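Local coordinates for gamma-glutamyltranspeptidase (Streptomyces lincolnensis, PDB 6J3A), which is an LmbA-like gamma-glutamyltranspeptidase homologue of the Ntn-hydrolase superfamily and probably acts as a transferase or hydrolase, its substrate not being established, at residues 95-100 with 546-551; 531-536 with 602-607; 111-116 with 252-257; 20-25 with 45-50; 266-271 with 488-493. All blocks are in the same frame, centred on the assembly; numbering follows the deposited sequence.

Contact 1: residues 95-100 with 546-551; sequences LDLVPG and SFYPRG
Tyr548 lays its ring against the backbone of residues 98-100. Here the loop between helices 87-92 and 111-122 meets the loop between strands 538-540 and 556-560. Tyr548 CB starts the contact, 3.6 Å from Gly100 N. CG is anti to the backbone N (chi1 174°), which carries the ring out along the other loop. Tyr548 CG lies 3.4 Å from Gly100 N, and this nitrogen and Pro99 CA sit over one face of the ring. Pro549 CB stands over the centre of the other face, 4.3 Å above the plane, so the ring lies between them. Tyr548 CD1 comes within 3.3 Å of Val98 O at an oblique angle. Leu97 CB approaches the ring edge, 4.1 Å from Tyr548 CD1. Further out, CE1 is grazed by Leu97 CD1.

Leu97 reaches past the ring with its two methyls. Leu97 CD1 packs against Pro549 O at 3.7 Å, and CD2 against Arg550 CG. The peptide bond before Pro549 is cis, and Arg550 N bonds back to Phe547 O, so the loop is tightly turned. No hydrogen bond joins the two loops. Their fit rests on van der Waals contact of the ring with the 98-100 backbone and Leu97, and of Leu97 with Pro549 O and Arg550 CG. The Arg550 guanidinium (Gly545 O, Thr463 O) and Gly100 N (Thr236 OG1) find their partners outside the two loops.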
# COMPACT_ATOMS: atom_id res chain seq x y z
N LEU A 95 1.33 -35.28 -32.40
CA LEU A 95 1.85 -34.16 -31.63
C LEU A 95 3.34 -34.38 -31.36
O LEU A 95 3.77 -35.50 -31.08
CB LEU A 95 1.08 -34.01 -30.31
CG LEU A 95 -0.40 -33.58 -30.43
CD1 LEU A 95 -1.16 -33.77 -29.11
CD2 LEU A 95 -0.54 -32.15 -30.93
N ASP A 96 4.11 -33.30 -31.46
CA ASP A 96 5.52 -33.31 -31.06
C ASP A 96 5.72 -32.67 -29.69
O ASP A 96 6.58 -33.10 -28.92
CB ASP A 96 6.37 -32.60 -32.12
CG ASP A 96 6.65 -33.49 -33.32
OD1 ASP A 96 5.94 -34.50 -33.54
OD2 ASP A 96 7.61 -33.17 -34.05
N LEU A 97 4.93 -31.64 -29.41
CA LEU A 97 4.91 -30.98 -28.11
C LEU A 97 3.52 -31.15 -27.52
O LEU A 97 2.54 -31.34 -28.25
CB LEU A 97 5.19 -29.49 -28.29
CG LEU A 97 6.52 -29.14 -28.96
CD1 LEU A 97 6.51 -27.71 -29.49
CD2 LEU A 97 7.66 -29.34 -27.98
N VAL A 98 3.44 -31.08 -26.20
CA VAL A 98 2.15 -31.00 -25.52
C VAL A 98 1.55 -29.64 -25.86
O VAL A 98 2.25 -28.63 -25.80
CB VAL A 98 2.29 -31.16 -24.00
CG1 VAL A 98 0.95 -30.91 -23.30
CG2 VAL A 98 2.80 -32.54 -23.65
N PRO A 99 0.26 -29.60 -26.23
CA PRO A 99 -0.35 -28.31 -26.57
C PRO A 99 -0.38 -27.29 -25.42
O PRO A 99 -0.49 -27.67 -24.26
CB PRO A 99 -1.78 -28.69 -26.98
CG PRO A 99 -1.73 -30.14 -27.33
CD PRO A 99 -0.64 -30.74 -26.51
N GLY A 100 -0.31 -26.01 -25.78
CA GLY A 100 -0.44 -24.93 -24.82
C GLY A 100 -1.84 -24.80 -24.23
O GLY A 100 -2.00 -24.23 -23.15
N SER A 546 9.68 -23.16 -20.50
CA SER A 546 8.72 -24.14 -19.98
C SER A 546 7.37 -24.20 -20.74
O SER A 546 6.67 -25.21 -20.66
CB SER A 546 8.47 -23.88 -18.49
OG SER A 546 9.58 -24.32 -17.72
N PHE A 547 7.03 -23.12 -21.47
CA PHE A 547 5.72 -22.94 -22.11
C PHE A 547 5.75 -23.22 -23.61
O PHE A 547 6.68 -22.79 -24.30
CB PHE A 547 5.23 -21.50 -21.89
CG PHE A 547 5.04 -21.16 -20.45
CD1 PHE A 547 3.88 -21.56 -19.78
CD2 PHE A 547 6.01 -20.45 -19.75
CE1 PHE A 547 3.70 -21.25 -18.44
CE2 PHE A 547 5.83 -20.14 -18.41
CZ PHE A 547 4.68 -20.55 -17.75
N TYR A 548 4.70 -23.91 -24.09
CA TYR A 548 4.47 -24.16 -25.51
C TYR A 548 4.54 -22.83 -26.24
O TYR A 548 3.87 -21.91 -25.79
CB TYR A 548 3.08 -24.76 -25.70
CG TYR A 548 2.66 -24.93 -27.13
CD1 TYR A 548 2.98 -26.09 -27.83
CD2 TYR A 548 1.95 -23.93 -27.81
CE1 TYR A 548 2.62 -26.25 -29.16
CE2 TYR A 548 1.58 -24.09 -29.14
CZ TYR A 548 1.91 -25.26 -29.81
OH TYR A 548 1.56 -25.47 -31.12
N PRO A 549 5.29 -22.69 -27.35
CA PRO A 549 6.00 -23.74 -28.10
C PRO A 549 7.48 -24.04 -27.73
O PRO A 549 8.21 -24.61 -28.57
CB PRO A 549 5.94 -23.18 -29.54
CG PRO A 549 6.10 -21.71 -29.33
CD PRO A 549 5.41 -21.38 -28.02
N ARG A 550 7.91 -23.67 -26.53
CA ARG A 550 9.20 -24.13 -25.95
C ARG A 550 10.48 -23.72 -26.69
O ARG A 550 11.44 -24.49 -26.74
CB ARG A 550 9.25 -25.67 -25.78
CG ARG A 550 8.01 -26.36 -25.25
CD ARG A 550 7.79 -26.08 -23.78
NE ARG A 550 8.79 -26.66 -22.89
CZ ARG A 550 8.72 -27.86 -22.30
NH1 ARG A 550 7.70 -28.68 -22.51
NH2 ARG A 550 9.69 -28.23 -21.48
N GLY A 551 10.52 -22.53 -27.26
CA GLY A 551 11.78 -22.07 -27.83
C GLY A 551 12.82 -21.63 -26.79
O GLY A 551 12.55 -21.57 -25.58

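Contact 2: residues 531-536 with 602-607; sequences GAIDAP and SAAANP
Ile533 meets the strand end at Asn606, where the two backbones come nearest, 6.0 Å between Ile533 CA and Asn606 CA. Residues 531-534 are the last turn of helix 529-534. Residues 602-605 are extended, and the chain leaves the strand at Asn606 and Pro607. No hydrogen bond links the two segments directly.

Ile533 carries most of the contact, and its two branches part. CG1 is anti to the carbonyl carbon (chi1 -69°) and runs on extended to CD1. Ile533 CD1 touches Ala604 CB at 3.7 Å and Ala605 N at 3.6 Å. On the other branch, Ile533 CG2 sits against Asn606 CA at 3.5 Å and also reaches Pro607 CD. An alanine here would lose both branches and is likely to leave a gap between the helix end and the backbone of residues 604-606. Asp534 OD1 lies 3.9 Å from Pro607 CG, but OD1 is hydrogen-bonded to Gln530 NE2, and OD2 to Thr4 N of the same chain.

Gln530 NE2 also bonds to Ala605 O, and Arg608 NH1 bonds to Ile533 O, so polar links flank the apolar patch. Thr4 of the second subunit packs on Pro607. The arrangement is helix-on-sheet packing, consistent with the layered alpha-beta-beta-alpha fold of Ntn hydrolases.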
# COMPACT_ATOMS: atom_id res chain seq x y z
N GLY A 531 13.12 -1.67 -1.13
CA GLY A 531 14.23 -1.16 -1.93
C GLY A 531 14.79 -2.25 -2.83
O GLY A 531 15.24 -1.97 -3.95
N ALA A 532 14.77 -3.49 -2.33
CA ALA A 532 15.18 -4.65 -3.12
C ALA A 532 14.19 -4.94 -4.25
O ALA A 532 14.60 -5.20 -5.37
CB ALA A 532 15.35 -5.88 -2.23
N ILE A 533 12.90 -4.85 -3.95
CA ILE A 533 11.85 -5.01 -4.95
C ILE A 533 11.88 -3.92 -6.02
O ILE A 533 11.83 -4.22 -7.21
CB ILE A 533 10.46 -5.04 -4.31
CG1 ILE A 533 10.31 -6.34 -3.49
CG2 ILE A 533 9.37 -4.93 -5.37
CD1 ILE A 533 8.99 -6.50 -2.76
N ASP A 534 11.90 -2.66 -5.58
CA ASP A 534 12.06 -1.49 -6.47
C ASP A 534 13.28 -1.61 -7.36
O ASP A 534 13.23 -1.20 -8.52
CB ASP A 534 12.18 -0.18 -5.69
CG ASP A 534 10.83 0.39 -5.22
OD1 ASP A 534 9.81 -0.34 -5.18
OD2 ASP A 534 10.82 1.59 -4.87
N ALA A 535 14.37 -2.17 -6.83
CA ALA A 535 15.63 -2.25 -7.58
C ALA A 535 15.41 -2.74 -9.02
O ALA A 535 14.60 -3.66 -9.25
CB ALA A 535 16.62 -3.15 -6.87
N PRO A 536 16.11 -2.12 -9.99
CA PRO A 536 16.10 -2.64 -11.35
C PRO A 536 16.40 -4.13 -11.36
O PRO A 536 17.38 -4.57 -10.75
CB PRO A 536 17.22 -1.85 -12.04
CG PRO A 536 17.26 -0.56 -11.31
CD PRO A 536 16.94 -0.91 -9.88
N SER A 602 7.46 -7.31 9.01
CA SER A 602 7.52 -6.35 7.91
C SER A 602 6.96 -6.91 6.60
O SER A 602 6.61 -8.10 6.53
CB SER A 602 8.95 -5.78 7.76
OG SER A 602 9.91 -6.80 7.64
N ALA A 603 6.80 -6.05 5.60
CA ALA A 603 6.25 -6.44 4.30
C ALA A 603 6.56 -5.41 3.25
O ALA A 603 6.62 -4.22 3.53
CB ALA A 603 4.75 -6.62 4.38
N ALA A 604 6.76 -5.90 2.03
CA ALA A 604 6.92 -5.06 0.86
C ALA A 604 6.17 -5.72 -0.31
O ALA A 604 5.71 -6.86 -0.20
CB ALA A 604 8.38 -4.86 0.52
N ALA A 605 6.01 -4.97 -1.39
CA ALA A 605 5.35 -5.48 -2.59
C ALA A 605 5.73 -4.69 -3.83
O ALA A 605 6.02 -3.50 -3.78
CB ALA A 605 3.84 -5.49 -2.41
N ASN A 606 5.67 -5.40 -4.96
CA ASN A 606 6.02 -4.87 -6.27
C ASN A 606 5.05 -3.78 -6.74
O ASN A 606 3.84 -3.98 -6.67
CB ASN A 606 6.05 -6.01 -7.28
CG ASN A 606 6.04 -5.51 -8.71
OD1 ASN A 606 7.02 -4.91 -9.18
ND2 ASN A 606 4.93 -5.73 -9.40
N PRO A 607 5.59 -2.65 -7.25
CA PRO A 607 4.74 -1.59 -7.77
C PRO A 607 4.41 -1.70 -9.27
O PRO A 607 3.51 -1.01 -9.74
CB PRO A 607 5.59 -0.35 -7.52
CG PRO A 607 6.97 -0.83 -7.76
CD PRO A 607 7.01 -2.26 -7.31

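Contact 3: residues 111-116 with 252-257; sequences AFDAWM and GWSATY
Asp113 sets its CB against the indole of Trp253, with Asp113 CB 3.8 Å from Trp253 CZ3. Its carboxylate passes on to the backbone beyond. The side chain has CG anti to the backbone N (chi1 -162°), and this brings Asp113 OD2 to Ala255 N at 2.8 Å. The bond is nearly straight, with 166° at the hydrogen. The N-H meets OD2 on its anti side, 23° out of the carboxylate plane. Asp113 OD2 also lies 3.5 Å from Ser254 CA. Its partner OD1 forms a salt bridge with Arg213 NE, so both oxygens are used in a buried place.

The contact ties the first turns of helix 111-122 to the loop leading into strand 256-265, a helix-to-sheet junction in the Ntn-hydrolase fold. An asparagine in place of Asp113 would remove the negative charge and would probably leave Arg213 without its mate.

Ala114 follows on the helix. Ala114 CA is 3.6 Å from Ala255 CB, and Ala114 CB and Ala255 CB are 4.0 Å apart. The backbones come close here, with 5.1 Å between Ala114 CA and Ala255 CA. Ala255 N also stands over a face of the Trp253 ring, toward its rim. Trp253 O is taken by Arg217 NH2. On the strand side, Leu75 packs on Ala255.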
# COMPACT_ATOMS: atom_id res chain seq x y z
N ALA A 111 -4.45 -27.60 -6.63
CA ALA A 111 -4.56 -26.47 -5.72
C ALA A 111 -5.64 -26.63 -4.66
O ALA A 111 -5.40 -26.36 -3.49
CB ALA A 111 -4.80 -25.20 -6.52
N PHE A 112 -6.83 -27.06 -5.07
CA PHE A 112 -7.93 -27.13 -4.12
C PHE A 112 -7.61 -28.01 -2.92
O PHE A 112 -7.75 -27.57 -1.78
CB PHE A 112 -9.21 -27.62 -4.77
CG PHE A 112 -10.37 -27.62 -3.81
CD1 PHE A 112 -11.07 -26.46 -3.55
CD2 PHE A 112 -10.72 -28.78 -3.12
CE1 PHE A 112 -12.12 -26.45 -2.64
CE2 PHE A 112 -11.77 -28.78 -2.22
CZ PHE A 112 -12.47 -27.61 -1.98
N ASP A 113 -7.20 -29.25 -3.19
CA ASP A 113 -6.90 -30.19 -2.10
C ASP A 113 -5.78 -29.67 -1.20
O ASP A 113 -5.83 -29.85 0.02
CB ASP A 113 -6.54 -31.57 -2.64
CG ASP A 113 -6.65 -32.65 -1.57
OD1 ASP A 113 -7.79 -32.96 -1.14
OD2 ASP A 113 -5.60 -33.18 -1.14
N ALA A 114 -4.79 -29.03 -1.80
CA ALA A 114 -3.69 -28.41 -1.07
C ALA A 114 -4.16 -27.36 -0.07
O ALA A 114 -3.74 -27.38 1.08
CB ALA A 114 -2.69 -27.80 -2.04
N TRP A 115 -5.03 -26.45 -0.51
CA TRP A 115 -5.57 -25.42 0.40
C TRP A 115 -6.47 -26.03 1.47
O TRP A 115 -6.55 -25.50 2.59
CB TRP A 115 -6.35 -24.35 -0.39
CG TRP A 115 -5.50 -23.50 -1.29
CD1 TRP A 115 -5.62 -23.36 -2.65
CD2 TRP A 115 -4.40 -22.66 -0.90
NE1 TRP A 115 -4.66 -22.49 -3.13
CE2 TRP A 115 -3.90 -22.05 -2.07
CE3 TRP A 115 -3.80 -22.37 0.33
CZ2 TRP A 115 -2.83 -21.17 -2.05
CZ3 TRP A 115 -2.73 -21.48 0.35
CH2 TRP A 115 -2.26 -20.89 -0.84
N MET A 116 -7.14 -27.12 1.14
CA MET A 116 -7.98 -27.83 2.10
C MET A 116 -7.11 -28.48 3.14
O MET A 116 -7.44 -28.47 4.32
CB MET A 116 -8.85 -28.89 1.41
CG MET A 116 -10.03 -28.38 0.61
SD MET A 116 -11.01 -27.09 1.42
CE MET A 116 -10.24 -25.64 0.70
N GLY A 252 -8.17 -40.69 -6.80
CA GLY A 252 -6.92 -41.20 -6.21
C GLY A 252 -5.92 -40.17 -5.71
O GLY A 252 -5.06 -40.50 -4.88
N TRP A 253 -6.01 -38.93 -6.18
CA TRP A 253 -4.96 -37.93 -5.94
C TRP A 253 -5.26 -37.04 -4.74
O TRP A 253 -6.36 -36.53 -4.59
CB TRP A 253 -4.69 -37.06 -7.18
CG TRP A 253 -3.50 -36.15 -6.99
CD1 TRP A 253 -2.20 -36.42 -7.31
CD2 TRP A 253 -3.50 -34.85 -6.39
NE1 TRP A 253 -1.39 -35.36 -6.95
CE2 TRP A 253 -2.16 -34.39 -6.38
CE3 TRP A 253 -4.50 -34.03 -5.86
CZ2 TRP A 253 -1.81 -33.14 -5.87
CZ3 TRP A 253 -4.15 -32.80 -5.34
CH2 TRP A 253 -2.81 -32.36 -5.36
N SER A 254 -4.25 -36.85 -3.91
CA SER A 254 -4.27 -35.93 -2.79
C SER A 254 -3.01 -35.10 -2.84
O SER A 254 -1.98 -35.54 -3.36
CB SER A 254 -4.29 -36.69 -1.46
OG SER A 254 -5.52 -37.35 -1.26
N ALA A 255 -3.09 -33.91 -2.26
CA ALA A 255 -1.90 -33.12 -2.01
C ALA A 255 -1.09 -33.81 -0.92
O ALA A 255 -1.66 -34.48 -0.04
CB ALA A 255 -2.29 -31.72 -1.59
N THR A 256 0.23 -33.68 -1.00
CA THR A 256 1.14 -34.32 -0.05
C THR A 256 2.11 -33.32 0.54
O THR A 256 2.30 -32.23 -0.00
CB THR A 256 1.97 -35.42 -0.73
OG1 THR A 256 2.59 -34.90 -1.91
CG2 THR A 256 1.08 -36.58 -1.10
N TYR A 257 2.74 -33.72 1.65
CA TYR A 257 3.76 -32.92 2.35
C TYR A 257 5.16 -33.42 2.01
O TYR A 257 5.35 -34.59 1.73
CB TYR A 257 3.57 -32.99 3.86
CG TYR A 257 2.43 -32.17 4.43
CD1 TYR A 257 2.49 -30.77 4.47
CD2 TYR A 257 1.30 -32.80 4.97
CE1 TYR A 257 1.44 -30.03 5.02
CE2 TYR A 257 0.26 -32.06 5.51
CZ TYR A 257 0.33 -30.68 5.55
OH TYR A 257 -0.70 -29.95 6.09

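Contact 4: residues 20-25 with 45-50; sequences WLASQS and FVLHVV
Val46 fits against Ala22 and Ser25 in an antiparallel helix pair. Helices 20-31 and 36-50 follow each other in the chain and form a helical hairpin. The two short segments run at 159° to each other, with their axes 8.7 Å apart at closest approach.

Val46 CG1 is anti to the backbone N (chi1 169°) and presses on the helix backbone, 3.6 Å from Ala22 CA. The other branch turns to Ser25, with Val46 CG2 3.7 Å from Ser25 OG. Ala22 CB fills the next place, 3.7 Å from Leu47 CD2. The small side chains of Ala22 and Ser25 probably allow this approach. At the other end Leu21 and Val50 cross, and Leu21 CD1 comes to 3.4 Å from Val50 CG1. All these groups are buried and apolar apart from the serine hydroxyl.

Around this shell, Tyr133 and Tyr137 of helix 127-140 pack on Val46 and Ser25. Gln9 of the second subunit touches Leu21, and Arg617 of the second subunit touches Ser25, so helix 20-31 also lines the dimer interface.

The serine hydroxyl is turned back to its own helix. Ser25 OG donates to Leu21 O at 2.6 Å, and Ser25 N reaches that same oxygen from the opposite face of the carbonyl plane.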
# COMPACT_ATOMS: atom_id res chain seq x y z
N TRP A 20 -4.21 -6.38 -4.45
CA TRP A 20 -4.57 -5.70 -3.19
C TRP A 20 -5.82 -6.29 -2.51
O TRP A 20 -5.88 -6.37 -1.28
CB TRP A 20 -4.75 -4.18 -3.42
CG TRP A 20 -5.95 -3.81 -4.23
CD1 TRP A 20 -7.23 -3.61 -3.76
CD2 TRP A 20 -6.01 -3.62 -5.65
NE1 TRP A 20 -8.07 -3.32 -4.81
CE2 TRP A 20 -7.35 -3.32 -5.97
CE3 TRP A 20 -5.06 -3.69 -6.68
CZ2 TRP A 20 -7.77 -3.08 -7.29
CZ3 TRP A 20 -5.47 -3.45 -7.98
CH2 TRP A 20 -6.82 -3.15 -8.28
N LEU A 21 -6.80 -6.68 -3.32
CA LEU A 21 -8.03 -7.28 -2.84
C LEU A 21 -7.75 -8.57 -2.07
O LEU A 21 -8.36 -8.84 -1.03
CB LEU A 21 -8.98 -7.57 -4.02
CG LEU A 21 -9.61 -6.39 -4.78
CD1 LEU A 21 -10.39 -6.91 -5.98
CD2 LEU A 21 -10.53 -5.55 -3.92
N ALA A 22 -6.80 -9.35 -2.58
CA ALA A 22 -6.41 -10.60 -1.94
C ALA A 22 -5.60 -10.34 -0.67
O ALA A 22 -5.75 -11.05 0.33
CB ALA A 22 -5.64 -11.48 -2.91
N SER A 23 -4.73 -9.33 -0.72
CA SER A 23 -3.94 -8.95 0.45
C SER A 23 -4.84 -8.59 1.61
O SER A 23 -4.71 -9.14 2.71
CB SER A 23 -3.05 -7.76 0.14
OG SER A 23 -2.00 -8.13 -0.70
N GLN A 24 -5.76 -7.66 1.34
CA GLN A 24 -6.62 -7.11 2.38
C GLN A 24 -7.63 -8.14 2.89
O GLN A 24 -8.03 -8.08 4.06
CB GLN A 24 -7.34 -5.85 1.86
CG GLN A 24 -8.20 -5.09 2.88
CD GLN A 24 -7.54 -4.91 4.24
OE1 GLN A 24 -6.48 -4.30 4.35
NE2 GLN A 24 -8.17 -5.46 5.30
N SER A 25 -8.02 -9.07 2.03
CA SER A 25 -8.96 -10.12 2.40
C SER A 25 -8.28 -11.09 3.36
O SER A 25 -8.85 -11.49 4.38
CB SER A 25 -9.49 -10.87 1.17
OG SER A 25 -10.27 -10.04 0.34
N PHE A 45 -8.33 -17.97 -2.68
CA PHE A 45 -9.62 -18.05 -3.35
C PHE A 45 -10.07 -16.67 -3.86
O PHE A 45 -10.78 -16.58 -4.85
CB PHE A 45 -10.67 -18.70 -2.43
CG PHE A 45 -10.53 -20.20 -2.34
CD1 PHE A 45 -9.55 -20.77 -1.55
CD2 PHE A 45 -11.36 -21.04 -3.08
CE1 PHE A 45 -9.41 -22.15 -1.47
CE2 PHE A 45 -11.23 -22.42 -3.01
CZ PHE A 45 -10.25 -22.98 -2.20
N VAL A 46 -9.67 -15.61 -3.18
CA VAL A 46 -9.86 -14.27 -3.73
C VAL A 46 -9.05 -14.12 -5.02
O VAL A 46 -9.57 -13.62 -6.02
CB VAL A 46 -9.54 -13.18 -2.68
CG1 VAL A 46 -9.47 -11.80 -3.32
CG2 VAL A 46 -10.59 -13.19 -1.58
N LEU A 47 -7.81 -14.58 -5.02
CA LEU A 47 -6.97 -14.53 -6.22
C LEU A 47 -7.58 -15.21 -7.44
O LEU A 47 -7.40 -14.73 -8.57
CB LEU A 47 -5.59 -15.13 -5.96
CG LEU A 47 -4.62 -14.28 -5.14
CD1 LEU A 47 -3.42 -15.12 -4.74
CD2 LEU A 47 -4.16 -13.06 -5.92
N HIS A 48 -8.28 -16.33 -7.23
CA HIS A 48 -8.99 -17.00 -8.33
C HIS A 48 -9.90 -15.99 -9.01
O HIS A 48 -9.92 -15.86 -10.24
CB HIS A 48 -9.88 -18.15 -7.84
CG HIS A 48 -9.14 -19.25 -7.16
ND1 HIS A 48 -9.72 -20.05 -6.20
CD2 HIS A 48 -7.86 -19.69 -7.31
CE1 HIS A 48 -8.82 -20.93 -5.78
NE2 HIS A 48 -7.69 -20.73 -6.44
N VAL A 49 -10.63 -15.25 -8.18
CA VAL A 49 -11.67 -14.31 -8.61
C VAL A 49 -11.10 -13.05 -9.24
O VAL A 49 -11.65 -12.55 -10.21
CB VAL A 49 -12.61 -13.94 -7.44
CG1 VAL A 49 -13.70 -12.98 -7.90
CG2 VAL A 49 -13.26 -15.18 -6.85
N VAL A 50 -10.00 -12.53 -8.68
CA VAL A 50 -9.45 -11.23 -9.11
C VAL A 50 -8.27 -11.31 -10.07
O VAL A 50 -7.88 -10.29 -10.62
CB VAL A 50 -9.11 -10.32 -7.92
CG1 VAL A 50 -10.33 -10.19 -7.00
CG2 VAL A 50 -7.88 -10.81 -7.15

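Contact 5: residues 266-271 with 488-493; sequences NGWTVC and ALRDGI
Strands 268-272 and 486-490 are antiparallel neighbours in the beta structure of the Ntn-hydrolase fold. Trp268 faces Arg490 and Val270 faces Ala488 in non-hydrogen-bonded pairs, with a hydrogen-bonded pair, Thr269 with Leu489, between them. Leu489 N donates to Thr269 O at 2.6 Å. In return Thr269 N donates to Leu489 O at 2.9 Å, from above the carbonyl plane. At the strand end Asp491 N points almost straight at Gly267 O, 3.0 Å away. Asp491 belongs to a type I' turn, Arg490 to Ile493, that joins strands 486-490 and 493-499 in a beta hairpin.

Arg490 bends at chi2 (73°) and lays its CD over the face of the Trp268 indole. Arg490 CD is 3.9 Å from the centre of the five-membered ring of Trp268, a CH-pi contact. Its guanidinium lies farther out, turned 48° from the ring. NH1 makes a weak bond to Gly267 O. Phe514 meets the indole edge-to-face.

Across the sheet from the indole, Thr269 CB packs on Leu489 CB at 3.8 Å. Cys271 SG touches Leu489 CG. Asp264 takes the threonine hydroxyl. The backbone bonds fix the register, while the side chains join mainly by dispersion; the arginine charge probably adds little.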
# COMPACT_ATOMS: atom_id res chain seq x y z
N ASN A 266 26.11 -18.00 3.25
CA ASN A 266 26.49 -16.73 3.88
C ASN A 266 25.63 -16.35 5.10
O ASN A 266 25.16 -15.22 5.23
CB ASN A 266 26.45 -15.63 2.81
CG ASN A 266 26.89 -14.28 3.34
OD1 ASN A 266 28.00 -14.14 3.85
ND2 ASN A 266 26.02 -13.28 3.23
N GLY A 267 25.40 -17.32 5.98
CA GLY A 267 24.59 -17.12 7.19
C GLY A 267 23.11 -17.43 7.03
O GLY A 267 22.40 -17.60 8.04
N TRP A 268 22.64 -17.49 5.78
CA TRP A 268 21.25 -17.80 5.45
C TRP A 268 21.07 -19.24 4.99
O TRP A 268 22.01 -19.89 4.52
CB TRP A 268 20.72 -16.91 4.31
CG TRP A 268 20.90 -15.44 4.46
CD1 TRP A 268 22.04 -14.73 4.24
CD2 TRP A 268 19.88 -14.47 4.77
NE1 TRP A 268 21.82 -13.39 4.43
CE2 TRP A 268 20.50 -13.20 4.75
CE3 TRP A 268 18.52 -14.55 5.08
CZ2 TRP A 268 19.80 -12.03 5.04
CZ3 TRP A 268 17.83 -13.38 5.36
CH2 TRP A 268 18.47 -12.14 5.34
N THR A 269 19.84 -19.71 5.12
CA THR A 269 19.37 -20.93 4.48
C THR A 269 18.16 -20.53 3.64
O THR A 269 17.23 -19.94 4.16
CB THR A 269 18.90 -21.98 5.50
OG1 THR A 269 19.95 -22.21 6.45
CG2 THR A 269 18.51 -23.30 4.80
N VAL A 270 18.18 -20.87 2.36
CA VAL A 270 17.01 -20.68 1.50
C VAL A 270 16.28 -22.01 1.36
O VAL A 270 16.91 -23.02 1.09
CB VAL A 270 17.39 -20.15 0.13
CG1 VAL A 270 16.13 -19.82 -0.66
CG2 VAL A 270 18.26 -18.91 0.26
N CYS A 271 14.96 -21.98 1.54
CA CYS A 271 14.09 -23.15 1.37
C CYS A 271 13.24 -23.03 0.12
O CYS A 271 12.65 -21.98 -0.13
CB CYS A 271 13.17 -23.32 2.58
SG CYS A 271 14.09 -23.53 4.13
N ALA A 488 13.23 -17.95 3.55
CA ALA A 488 14.64 -17.77 3.92
C ALA A 488 14.81 -17.81 5.42
O ALA A 488 14.04 -17.19 6.15
CB ALA A 488 15.22 -16.49 3.36
N LEU A 489 15.80 -18.56 5.87
CA LEU A 489 16.25 -18.59 7.25
C LEU A 489 17.51 -17.75 7.41
O LEU A 489 18.30 -17.61 6.47
CB LEU A 489 16.51 -20.02 7.71
CG LEU A 489 15.57 -21.14 7.23
CD1 LEU A 489 15.93 -22.47 7.87
CD2 LEU A 489 14.13 -20.80 7.56
N ARG A 490 17.69 -17.18 8.60
CA ARG A 490 18.95 -16.55 9.00
C ARG A 490 19.34 -17.23 10.30
O ARG A 490 18.58 -17.18 11.26
CB ARG A 490 18.77 -15.04 9.19
CG ARG A 490 20.02 -14.28 9.57
CD ARG A 490 20.98 -14.14 8.41
NE ARG A 490 22.14 -13.31 8.76
CZ ARG A 490 23.18 -13.70 9.50
NH1 ARG A 490 23.27 -14.94 10.01
NH2 ARG A 490 24.17 -12.84 9.75
N ASP A 491 20.51 -17.88 10.30
CA ASP A 491 20.99 -18.66 11.46
C ASP A 491 19.96 -19.75 11.85
O ASP A 491 19.73 -20.03 13.04
CB ASP A 491 21.29 -17.71 12.64
CG ASP A 491 22.61 -18.01 13.34
OD1 ASP A 491 23.62 -18.35 12.68
OD2 ASP A 491 22.65 -17.87 14.58
N GLY A 492 19.36 -20.36 10.84
CA GLY A 492 18.40 -21.45 11.03
C GLY A 492 17.03 -21.07 11.54
O GLY A 492 16.23 -21.95 11.90
N ILE A 493 16.74 -19.77 11.56
CA ILE A 493 15.45 -19.25 12.02
C ILE A 493 14.71 -18.64 10.82
O ILE A 493 15.31 -17.88 10.06
CB ILE A 493 15.60 -18.19 13.14
CG1 ILE A 493 16.20 -18.83 14.39
CG2 ILE A 493 14.24 -17.58 13.49
CD1 ILE A 493 16.68 -17.84 15.43

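Overall arrangement
Contacts 2, 3 and 4 are buried, whereas contacts 1 and 5 are only partly so. Contacts 3 and 4 touch: Phe45, on the helix of contact 4, packs on Phe112, Trp115 and Met116 of contact 3. Contacts 3 and 5 hold neighbouring strands, 256-265 and 268-272. Contact 1 stands apart among loops, with its centre about 37 Å from that of contact 5. Chemistry follows place. Contact 1 joins loops by ring and leucine contact without a hydrogen bond across it. Contact 4 joins helices by apolar groups, and contact 2 joins a helix to a strand end likewise. Contact 3 adds a buried carboxylate. Contact 5 relies on strand backbone bonds. Contacts 2 and 4 also reach the second subunit.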